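Endoglucanase (Ruminococcus champanellensis, PDB 6WQV) hydrolyses beta-glucan chains such as cellulose as a broad-specificity GH5 subfamily 4 endoglucanase, probably acting on related plant polysaccharides including xylan as well. Local coordinates at residues A[79-84]-A[119-124]; A[44-49]-A[91-96]; A[268-273]-A[309-314]. All coordinates share one frame; numbering follows the deposited sequence.

Interaction 1: residues A[79-84]-A[119-124]. With GLC (alpha-D-glucopyranose), chain E; BGC (beta-D-glucopyranose), chain B.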
loop_
_atom_site.group_PDB
_atom_site.type_symbol
_atom_site.label_atom_id
_atom_site.label_comp_id
_atom_site.label_asym_id
_atom_site.label_seq_id
_atom_site.Cartn_x
_atom_site.Cartn_y
_atom_site.Cartn_z
ATOM N N SER A 79 0.175 -4.035 9.914
ATOM C CA SER A 79 -0.936 -4.825 10.424
ATOM C C SER A 79 -1.069 -4.543 11.910
ATOM O O SER A 79 -0.119 -4.737 12.675
ATOM C CB SER A 79 -0.735 -6.308 10.143
ATOM O OG SER A 79 -0.772 -6.537 8.745
ATOM N N TRP A 80 -2.235 -4.038 12.304
ATOM C CA TRP A 80 -2.491 -3.638 13.680
ATOM C C TRP A 80 -3.225 -4.696 14.486
ATOM O O TRP A 80 -3.237 -4.614 15.718
ATOM C CB TRP A 80 -3.302 -2.335 13.674
ATOM C CG TRP A 80 -2.637 -1.220 12.897
ATOM C CD1 TRP A 80 -2.699 -1.006 11.548
ATOM C CD2 TRP A 80 -1.804 -0.175 13.431
ATOM N NE1 TRP A 80 -1.967 0.112 11.211
ATOM C CE2 TRP A 80 -1.407 0.634 12.345
ATOM C CE3 TRP A 80 -1.358 0.153 14.717
ATOM C CZ2 TRP A 80 -0.578 1.747 12.507
ATOM C CZ3 TRP A 80 -0.541 1.267 14.875
ATOM C CH2 TRP A 80 -0.168 2.053 13.778
ATOM N N ILE A 81 -3.787 -5.709 13.824
ATOM C CA ILE A 81 -4.692 -6.650 14.482
ATOM C C ILE A 81 -4.054 -7.303 15.709
ATOM O O ILE A 81 -4.685 -7.420 16.763
ATOM C CB ILE A 81 -5.215 -7.686 13.471
ATOM C CG1 ILE A 81 -6.206 -8.639 14.131
ATOM C CG2 ILE A 81 -4.066 -8.474 12.847
ATOM C CD1 ILE A 81 -6.840 -9.624 13.164
ATOM N N ASP A 82 -2.805 -7.761 15.592
ATOM C CA ASP A 82 -2.195 -8.464 16.718
ATOM C C ASP A 82 -1.723 -7.523 17.819
ATOM O O ASP A 82 -1.150 -7.993 18.815
ATOM C CB ASP A 82 -1.026 -9.338 16.261
ATOM C CG ASP A 82 -1.427 -10.344 15.215
ATOM O OD1 ASP A 82 -2.504 -10.969 15.349
ATOM O OD2 ASP A 82 -0.653 -10.505 14.248
ATOM N N HIS A 83 -1.949 -6.215 17.655
ATOM C CA HIS A 83 -1.551 -5.183 18.607
ATOM C C HIS A 83 -2.737 -4.333 19.042
ATOM O O HIS A 83 -2.544 -3.220 19.539
ATOM C CB HIS A 83 -0.484 -4.287 17.971
ATOM C CG HIS A 83 0.544 -5.059 17.212
ATOM N ND1 HIS A 83 1.619 -5.661 17.827
ATOM C CD2 HIS A 83 0.619 -5.395 15.901
ATOM C CE1 HIS A 83 2.332 -6.311 16.924
ATOM N NE2 HIS A 83 1.753 -6.156 15.748
ATOM N N THR A 84 -3.953 -4.827 18.837
ATOM C CA THR A 84 -5.179 -4.096 19.128
ATOM C C THR A 84 -5.935 -4.810 20.239
ATOM O O THR A 84 -6.135 -6.028 20.175
ATOM C CB THR A 84 -6.059 -4.026 17.875
ATOM O OG1 THR A 84 -5.375 -3.351 16.812
ATOM C CG2 THR A 84 -7.355 -3.285 18.157
ATOM N N HIS A 119 -3.187 -2.928 7.181
ATOM C CA HIS A 119 -2.814 -3.881 6.144
ATOM C C HIS A 119 -3.597 -5.176 6.298
ATOM O O HIS A 119 -4.729 -5.272 5.804
ATOM C CB HIS A 119 -1.287 -4.033 6.066
ATOM C CG HIS A 119 -0.799 -4.524 4.740
ATOM N ND1 HIS A 119 -0.616 -3.684 3.658
ATOM C CD2 HIS A 119 -0.460 -5.764 4.315
ATOM C CE1 HIS A 119 -0.179 -4.388 2.631
ATOM N NE2 HIS A 119 -0.075 -5.652 3.005
ATOM N N HIS A 120 -3.031 -6.214 6.910
ATOM C CA HIS A 120 -3.703 -7.514 6.967
ATOM C C HIS A 120 -4.690 -7.558 8.137
ATOM O O HIS A 120 -4.488 -8.240 9.146
ATOM C CB HIS A 120 -2.692 -8.646 7.080
ATOM C CG HIS A 120 -1.816 -8.821 5.880
ATOM N ND1 HIS A 120 -2.304 -8.851 4.593
ATOM C CD2 HIS A 120 -0.477 -9.026 5.780
ATOM C CE1 HIS A 120 -1.309 -9.048 3.747
ATOM N NE2 HIS A 120 -0.188 -9.159 4.444
ATOM N N GLU A 121 -5.801 -6.840 7.962
ATOM C CA GLU A 121 -6.854 -6.726 8.962
ATOM C C GLU A 121 -8.066 -7.585 8.627
ATOM O O GLU A 121 -9.094 -7.479 9.298
ATOM C CB GLU A 121 -7.304 -5.269 9.074
ATOM C CG GLU A 121 -6.184 -4.292 9.414
ATOM C CD GLU A 121 -5.525 -4.560 10.763
ATOM O OE1 GLU A 121 -6.198 -4.707 11.799
ATOM O OE2 GLU A 121 -4.280 -4.606 10.793
ATOM N N ASN A 122 -7.973 -8.435 7.608
ATOM C CA ASN A 122 -9.159 -9.086 7.064
ATOM C C ASN A 122 -9.840 -10.046 8.034
ATOM O O ASN A 122 -10.981 -10.442 7.767
ATOM C CB ASN A 122 -8.773 -9.802 5.770
ATOM C CG ASN A 122 -7.868 -8.956 4.883
ATOM O OD1 ASN A 122 -6.669 -9.216 4.773
ATOM N ND2 ASN A 122 -8.438 -7.940 4.251
ATOM N N ASP A 123 -9.204 -10.421 9.149
ATOM C CA ASP A 123 -9.894 -11.292 10.098
ATOM C C ASP A 123 -11.109 -10.583 10.680
ATOM O O ASP A 123 -12.107 -11.232 11.005
ATOM C CB ASP A 123 -8.983 -11.766 11.226
ATOM C CG ASP A 123 -8.122 -12.950 10.828
ATOM O OD1 ASP A 123 -8.229 -13.411 9.671
ATOM O OD2 ASP A 123 -7.327 -13.419 11.674
ATOM N N TRP A 124 -11.042 -9.252 10.820
ATOM C CA TRP A 124 -12.190 -8.469 11.274
ATOM C C TRP A 124 -12.753 -7.516 10.227
ATOM O O TRP A 124 -13.936 -7.183 10.302
ATOM C CB TRP A 124 -11.847 -7.649 12.530
ATOM C CG TRP A 124 -10.773 -6.617 12.324
ATOM C CD1 TRP A 124 -9.435 -6.799 12.497
ATOM C CD2 TRP A 124 -10.938 -5.242 11.920
ATOM N NE1 TRP A 124 -8.759 -5.642 12.219
ATOM C CE2 TRP A 124 -9.655 -4.669 11.862
ATOM C CE3 TRP A 124 -12.046 -4.448 11.593
ATOM C CZ2 TRP A 124 -9.440 -3.341 11.498
ATOM C CZ3 TRP A 124 -11.831 -3.126 11.233
ATOM C CH2 TRP A 124 -10.540 -2.586 11.191
HETATM C C1 GLC E . -1.140 -7.729 -1.992
HETATM C C2 GLC E . -0.747 -7.554 -0.538
HETATM C C3 GLC E . 0.610 -7.909 -0.103
HETATM C C4 GLC E . 1.037 -9.224 -0.710
HETATM C C5 GLC E . 1.026 -9.033 -2.209
HETATM C C6 GLC E . 1.639 -10.176 -2.999
HETATM O O1 GLC E . -0.968 -6.652 -2.816
HETATM O O2 GLC E . -1.109 -6.190 -0.164
HETATM O O3 GLC E . 0.575 -8.020 1.369
HETATM O O4 GLC E . 2.334 -9.571 -0.213
HETATM O O5 GLC E . -0.379 -8.874 -2.656
HETATM O O6 GLC E . 0.935 -11.330 -2.836
HETATM C C2 BGC B . 3.815 -11.345 0.288
HETATM C C3 BGC B . 3.881 -12.757 0.772
HETATM C C4 BGC B . 3.075 -12.973 2.027
HETATM C C5 BGC B . 1.642 -12.520 1.845
HETATM C C6 BGC B . 0.798 -12.543 3.079
HETATM C C1 BGC B . 2.375 -10.887 0.097
HETATM O O2 BGC B . 4.531 -11.203 -0.964
HETATM O O3 BGC B . 5.291 -13.100 1.022
HETATM O O4 BGC B . 2.998 -14.415 2.332
HETATM O O5 BGC B . 1.631 -11.107 1.371
HETATM O O6 BGC B . -0.568 -12.288 2.734
HETATM O O HOH W 1 -6.941 -3.805 14.462
#

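Interaction 2: residues A[44-49]-A[91-96]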
loop_
_atom_site.group_PDB
_atom_site.type_symbol
_atom_site.label_atom_id
_atom_site.label_comp_id
_atom_site.label_asym_id
_atom_site.label_seq_id
_atom_site.Cartn_x
_atom_site.Cartn_y
_atom_site.Cartn_z
ATOM N N PRO A 44 1.926 -10.939 20.239
ATOM C CA PRO A 44 3.349 -10.770 19.927
ATOM C C PRO A 44 3.876 -9.436 20.418
ATOM O O PRO A 44 3.166 -8.427 20.442
ATOM C CB PRO A 44 3.387 -10.835 18.395
ATOM C CG PRO A 44 2.028 -10.297 17.977
ATOM C CD PRO A 44 1.075 -10.833 19.036
ATOM N N THR A 45 5.149 -9.439 20.808
ATOM C CA THR A 45 5.857 -8.195 21.023
ATOM C C THR A 45 6.113 -7.533 19.671
ATOM O O THR A 45 6.021 -8.177 18.621
ATOM C CB THR A 45 7.199 -8.457 21.699
ATOM O OG1 THR A 45 8.051 -9.156 20.784
ATOM C CG2 THR A 45 7.033 -9.276 22.966
ATOM N N PRO A 46 6.427 -6.239 19.665
ATOM C CA PRO A 46 6.788 -5.587 18.393
ATOM C C PRO A 46 7.897 -6.315 17.649
ATOM O O PRO A 46 7.815 -6.472 16.425
ATOM C CB PRO A 46 7.182 -4.166 18.825
ATOM C CG PRO A 46 6.354 -3.932 20.084
ATOM C CD PRO A 46 6.304 -5.281 20.782
ATOM N N ALA A 47 8.915 -6.796 18.361
ATOM C CA ALA A 47 10.016 -7.478 17.689
ATOM C C ALA A 47 9.564 -8.818 17.120
ATOM O O ALA A 47 9.972 -9.200 16.016
ATOM C CB ALA A 47 11.189 -7.655 18.654
ATOM N N GLN A 48 8.722 -9.547 17.854
ATOM C CA GLN A 48 8.228 -10.827 17.349
ATOM C C GLN A 48 7.432 -10.646 16.064
ATOM O O GLN A 48 7.519 -11.473 15.149
ATOM C CB GLN A 48 7.383 -11.521 18.417
ATOM C CG GLN A 48 8.212 -12.112 19.538
ATOM C CD GLN A 48 7.392 -12.576 20.726
ATOM O OE1 GLN A 48 6.283 -12.096 20.967
ATOM N NE2 GLN A 48 7.942 -13.511 21.483
ATOM N N SER A 49 6.637 -9.579 15.980
ATOM C CA SER A 49 5.880 -9.313 14.761
ATOM C C SER A 49 6.798 -8.910 13.613
ATOM O O SER A 49 6.725 -9.473 12.515
ATOM C CB SER A 49 4.868 -8.192 15.005
ATOM O OG SER A 49 3.854 -8.580 15.913
ATOM N N GLN A 91 -7.856 -0.520 21.915
ATOM C CA GLN A 91 -6.639 0.207 22.234
ATOM C C GLN A 91 -5.439 -0.436 21.558
ATOM O O GLN A 91 -5.205 -1.641 21.689
ATOM C CB GLN A 91 -6.444 0.203 23.748
ATOM C CG GLN A 91 -5.143 0.803 24.190
ATOM C CD GLN A 91 -5.095 2.291 23.963
ATOM O OE1 GLN A 91 -6.067 3.004 24.216
ATOM N NE2 GLN A 91 -3.965 2.772 23.467
ATOM N N ILE A 92 -4.655 0.379 20.859
ATOM C CA ILE A 92 -3.440 -0.098 20.211
ATOM C C ILE A 92 -2.304 -0.108 21.227
ATOM O O ILE A 92 -2.091 0.867 21.956
ATOM C CB ILE A 92 -3.104 0.771 18.990
ATOM C CG1 ILE A 92 -4.201 0.629 17.936
ATOM C CG2 ILE A 92 -1.751 0.384 18.423
ATOM C CD1 ILE A 92 -4.129 1.670 16.853
ATOM N N ASP A 93 -1.582 -1.226 21.288
ATOM C CA ASP A 93 -0.432 -1.367 22.173
ATOM C C ASP A 93 0.545 -0.213 21.989
ATOM O O ASP A 93 0.996 0.071 20.876
ATOM C CB ASP A 93 0.240 -2.703 21.839
ATOM C CG ASP A 93 1.408 -3.028 22.736
ATOM O OD1 ASP A 93 1.228 -3.053 23.972
ATOM O OD2 ASP A 93 2.502 -3.294 22.194
ATOM N N GLU A 94 0.866 0.452 23.102
ATOM C CA GLU A 94 1.745 1.618 23.044
ATOM C C GLU A 94 3.111 1.274 22.453
ATOM O O GLU A 94 3.663 2.052 21.664
ATOM C CB GLU A 94 1.907 2.212 24.442
ATOM C CG GLU A 94 2.703 3.493 24.484
ATOM C CD GLU A 94 1.954 4.670 23.893
ATOM O OE1 GLU A 94 0.802 4.487 23.438
ATOM O OE2 GLU A 94 2.524 5.779 23.888
ATOM N N ALA A 95 3.691 0.134 22.847
ATOM C CA ALA A 95 5.006 -0.230 22.329
ATOM C C ALA A 95 4.970 -0.401 20.817
ATOM O O ALA A 95 5.939 -0.072 20.120
ATOM C CB ALA A 95 5.503 -1.514 22.994
ATOM N N TRP A 96 3.864 -0.920 20.288
ATOM C CA TRP A 96 3.736 -1.068 18.845
ATOM C C TRP A 96 3.619 0.286 18.170
ATOM O O TRP A 96 4.282 0.548 17.165
ATOM C CB TRP A 96 2.506 -1.900 18.526
ATOM C CG TRP A 96 2.299 -2.149 17.070
ATOM C CD1 TRP A 96 1.267 -1.698 16.293
ATOM C CD2 TRP A 96 3.132 -2.931 16.212
ATOM N NE1 TRP A 96 1.415 -2.152 15.007
ATOM C CE2 TRP A 96 2.555 -2.911 14.933
ATOM C CE3 TRP A 96 4.313 -3.646 16.408
ATOM C CZ2 TRP A 96 3.112 -3.579 13.853
ATOM C CZ3 TRP A 96 4.867 -4.308 15.340
ATOM C CH2 TRP A 96 4.267 -4.274 14.075
HETATM O O HOH W 2 2.906 -5.588 20.212
#

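Interaction 3: residues A[268-273]-A[309-314]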
loop_
_atom_site.group_PDB
_atom_site.type_symbol
_atom_site.label_atom_id
_atom_site.label_comp_id
_atom_site.label_asym_id
_atom_site.label_seq_id
_atom_site.Cartn_x
_atom_site.Cartn_y
_atom_site.Cartn_z
ATOM N N TRP A 268 -2.526 -2.057 -22.194
ATOM C CA TRP A 268 -3.973 -2.073 -21.994
ATOM C C TRP A 268 -4.309 -2.021 -20.512
ATOM O O TRP A 268 -5.180 -1.254 -20.087
ATOM C CB TRP A 268 -4.572 -3.329 -22.621
ATOM C CG TRP A 268 -6.065 -3.382 -22.517
ATOM C CD1 TRP A 268 -6.961 -2.896 -23.425
ATOM C CD2 TRP A 268 -6.843 -3.938 -21.445
ATOM N NE1 TRP A 268 -8.245 -3.116 -22.990
ATOM C CE2 TRP A 268 -8.200 -3.755 -21.778
ATOM C CE3 TRP A 268 -6.524 -4.572 -20.240
ATOM C CZ2 TRP A 268 -9.239 -4.181 -20.951
ATOM C CZ3 TRP A 268 -7.559 -4.999 -19.420
ATOM C CH2 TRP A 268 -8.897 -4.801 -19.780
ATOM N N THR A 269 -3.626 -2.837 -19.709
ATOM C CA THR A 269 -3.905 -2.892 -18.279
ATOM C C THR A 269 -3.677 -1.540 -17.618
ATOM O O THR A 269 -4.513 -1.071 -16.837
ATOM C CB THR A 269 -3.034 -3.980 -17.646
ATOM O OG1 THR A 269 -3.434 -5.253 -18.172
ATOM C CG2 THR A 269 -3.159 -3.966 -16.133
ATOM N N LEU A 270 -2.550 -0.891 -17.919
ATOM C CA LEU A 270 -2.255 0.387 -17.281
ATOM C C LEU A 270 -3.168 1.485 -17.806
ATOM O O LEU A 270 -3.599 2.358 -17.042
ATOM C CB LEU A 270 -0.773 0.729 -17.454
ATOM C CG LEU A 270 0.152 -0.272 -16.758
ATOM C CD1 LEU A 270 1.614 0.002 -17.069
ATOM C CD2 LEU A 270 -0.056 -0.273 -15.242
ATOM N N GLN A 271 -3.492 1.447 -19.100
ATOM C CA GLN A 271 -4.449 2.395 -19.659
ATOM C C GLN A 271 -5.808 2.282 -18.979
ATOM O O GLN A 271 -6.508 3.289 -18.822
ATOM C CB GLN A 271 -4.587 2.157 -21.163
ATOM C CG GLN A 271 -5.563 3.068 -21.875
ATOM C CD GLN A 271 -5.650 2.776 -23.369
ATOM O OE1 GLN A 271 -5.221 3.583 -24.195
ATOM N NE2 GLN A 271 -6.203 1.617 -23.721
ATOM N N GLU A 272 -6.192 1.072 -18.557
ATOM C CA GLU A 272 -7.478 0.910 -17.881
ATOM C C GLU A 272 -7.486 1.628 -16.535
ATOM O O GLU A 272 -8.510 2.201 -16.138
ATOM C CB GLU A 272 -7.789 -0.573 -17.683
ATOM C CG GLU A 272 -8.218 -1.293 -18.941
ATOM C CD GLU A 272 -9.518 -0.760 -19.496
ATOM O OE1 GLU A 272 -10.570 -0.983 -18.861
ATOM O OE2 GLU A 272 -9.486 -0.107 -20.561
ATOM N N ILE A 273 -6.371 1.581 -15.807
ATOM C CA ILE A 273 -6.270 2.341 -14.563
ATOM C C ILE A 273 -6.402 3.831 -14.845
ATOM O O ILE A 273 -7.124 4.555 -14.148
ATOM C CB ILE A 273 -4.955 2.005 -13.833
ATOM C CG1 ILE A 273 -4.912 0.508 -13.508
ATOM C CG2 ILE A 273 -4.808 2.852 -12.578
ATOM C CD1 ILE A 273 -3.572 -0.002 -13.002
ATOM N N ARG A 309 7.788 2.921 -17.856
ATOM C CA ARG A 309 7.625 3.837 -18.981
ATOM C C ARG A 309 6.150 4.075 -19.265
ATOM O O ARG A 309 5.709 5.221 -19.421
ATOM C CB ARG A 309 8.329 3.292 -20.232
ATOM C CG ARG A 309 8.215 4.182 -21.483
ATOM C CD ARG A 309 8.779 3.550 -22.768
ATOM N NE ARG A 309 8.147 2.268 -23.056
ATOM C CZ ARG A 309 6.952 2.139 -23.618
ATOM N NH1 ARG A 309 6.262 3.215 -23.966
ATOM N NH2 ARG A 309 6.449 0.929 -23.830
ATOM N N ILE A 310 5.371 2.999 -19.336
ATOM C CA ILE A 310 3.950 3.141 -19.634
ATOM C C ILE A 310 3.228 3.840 -18.487
ATOM O O ILE A 310 2.412 4.747 -18.714
ATOM C CB ILE A 310 3.332 1.769 -19.962
ATOM C CG1 ILE A 310 3.954 1.184 -21.231
ATOM C CG2 ILE A 310 1.833 1.909 -20.154
ATOM C CD1 ILE A 310 3.647 -0.295 -21.440
ATOM N N ALA A 311 3.509 3.443 -17.243
ATOM C CA ALA A 311 2.859 4.087 -16.106
ATOM C C ALA A 311 3.133 5.588 -16.108
ATOM O O ALA A 311 2.211 6.396 -15.954
ATOM C CB ALA A 311 3.298 3.433 -14.793
ATOM N N LYS A 312 4.390 5.983 -16.319
ATOM C CA LYS A 312 4.714 7.409 -16.366
ATOM C C LYS A 312 3.998 8.110 -17.516
ATOM O O LYS A 312 3.610 9.277 -17.386
ATOM C CB LYS A 312 6.228 7.614 -16.457
ATOM C CG LYS A 312 6.674 9.055 -16.372
ATOM C CD LYS A 312 8.191 9.179 -16.421
ATOM C CE LYS A 312 8.615 10.629 -16.423
ATOM N NZ LYS A 312 10.071 10.767 -16.682
ATOM N N SER A 313 3.795 7.412 -18.639
ATOM C CA SER A 313 3.124 8.025 -19.779
ATOM C C SER A 313 1.657 8.314 -19.485
ATOM O O SER A 313 1.055 9.147 -20.166
ATOM C CB SER A 313 3.265 7.153 -21.036
ATOM O OG SER A 313 2.343 6.078 -21.067
ATOM N N TYR A 314 1.078 7.640 -18.487
ATOM C CA TYR A 314 -0.273 7.929 -18.007
ATOM C C TYR A 314 -0.256 8.723 -16.707
ATOM O O TYR A 314 -1.297 8.858 -16.055
ATOM C CB TYR A 314 -1.087 6.634 -17.832
ATOM C CG TYR A 314 -1.402 5.951 -19.146
ATOM C CD1 TYR A 314 -2.163 6.588 -20.117
ATOM C CD2 TYR A 314 -0.918 4.677 -19.420
ATOM C CE1 TYR A 314 -2.436 5.974 -21.334
ATOM C CE2 TYR A 314 -1.189 4.053 -20.637
ATOM C CZ TYR A 314 -1.949 4.705 -21.579
ATOM O OH TYR A 314 -2.242 4.114 -22.792
HETATM O O HOH W 3 -3.155 5.748 -24.711
#

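Interaction 1: residues A[79-84]-A[119-124]
The carboxylate of E121 takes hold of the turn at 79-84 through OE2, which accepts a 2.6 Å bond from W80 N on its syn side and a weak one from I81 N. Its other oxygen, OE1, takes the indole NE1 of W124 at 2.8 Å on the anti side and a water that also donates to T84 OG1. These bonds fix the rotation of the buried group. A long acid suits the place, because its chain, bent at chi2 (-62°), folds back to bring OE2 to the backbone N-H groups while OE1 faces the indole. I81 CD1 lies 3.9 Å from W124 CD1, at the indole edge, and also packs on D123 CB. S79 OG accepts from H120 N at 2.9 Å and is also hydrogen-bonded to D34 O, so a small hydroxyl joins three parts of the chain. In the 119-124 loop, H119 NE2 is hydrogen-bonded to O3 of the bound glucose at 3.0 Å, and H120 CE1 approaches that oxygen. With donors at both its oxygens, E121 is probably stabilised as the anion, and two loops at the C-terminal end of the TIM barrel are joined behind the sugar-binding histidines.

Interaction 2: residues A[44-49]-A[91-96]
P46 lays its ring across the start of the helix that begins at E94, with CG 3.9 Å from A95 CB and CB 3.8 Å from W96 CE3. The indole of W96 presents its six-membered edge to the proline: P46 CA lies near the ring plane, 3.7 Å from CE3. W96 can reach there because its CG stands anti to the backbone N (chi1 -178°), which sends the long ring out toward helix 46-50. One turn further along that helix, S49 CB meets W96 CZ3 at 3.9 Å, a small side chain that lets the aromatic come close. The contact thus brings together the first turns of two helices, each with its own N-cap. T45 and Q48 form a capping box, in which Q48 N donates to T45 OG1 and T45 N to Q48 OE1; D93 caps the other helix through a weak bond from W96 N to OD2. Proline suits the first turn, where the backbone N needs no acceptor within the helix, and A95 is small enough to let its ring settle. In this (beta/alpha)8 barrel, helix 94-108 follows the second strand, and W96 also stacks on H83 and meets W80 at about a right angle. A water links the residue before the first cap to the second: it donates to P44 O at 2.9 Å and to D93 OD2 at 3.1 Å.

Interaction 3: residues A[268-273]-A[309-314]
I310 is the first residue of 309-314 to meet the neighbouring helix, its CG2 lying 3.6 Å from L270 CD1. The two side chains cross at about a right angle, and the methyl of L270 settles against the branch of the isoleucine, touching CB as well. A311 comes next, with CB 4.4 Å from L270 CD1; so small a side chain lets the leucine approach the helix backbone. S313 turns back on its own helix, where its OG donates to I310 O at 2.7 Å, while its oxygen also lies over one face of the Y314 ring. Y314, the first residue to leave helical geometry, offers the opposite face to Q271: CA of Q271 stands 4.1 Å from the ring centroid, 24° off the normal, a CH-pi contact. The ring is thus sandwiched between its predecessor and the adjacent helix. Q271 then runs out extended (chi2 180°) past the phenol, its amide plane 56° from the ring, and a water donates to its OE1 at 3.0 Å and meets Y314 OH at 2.7 Å. That hydroxyl is also hydrogen-bonded to Q267 NE2. Helices 263-278 and 297-313, neighbours on the outer layer of the barrel, are therefore joined by aliphatic contacts on the buried side, where L270 also rests on I286 of the sheet, and by a tyrosine whose ring packs while its hydroxyl keeps polar partners.

All three interactions belong to one (beta/alpha)8 barrel, in two separate sectors. Interactions 1 and 2 are neighbours, with centres 12 Å apart and segments that alternate along the chain: 44-49, 79-84, 91-96, 119-124. They touch through H83 and through W80, which packs on W96; the backbone O of H83 probably bonds to D93 N, which ties the loop after strand 73-76 to the start of helix 94-108. Interaction 3 comes later in the sequence and lies across the chain's centre, 32 Å from interaction 1 and 39 Å from interaction 2, centre to centre. Only interaction 1 includes glycan-pocket residues; interaction 2 backs that loop, and interaction 3 pairs the helices that follow the sixth and seventh strands.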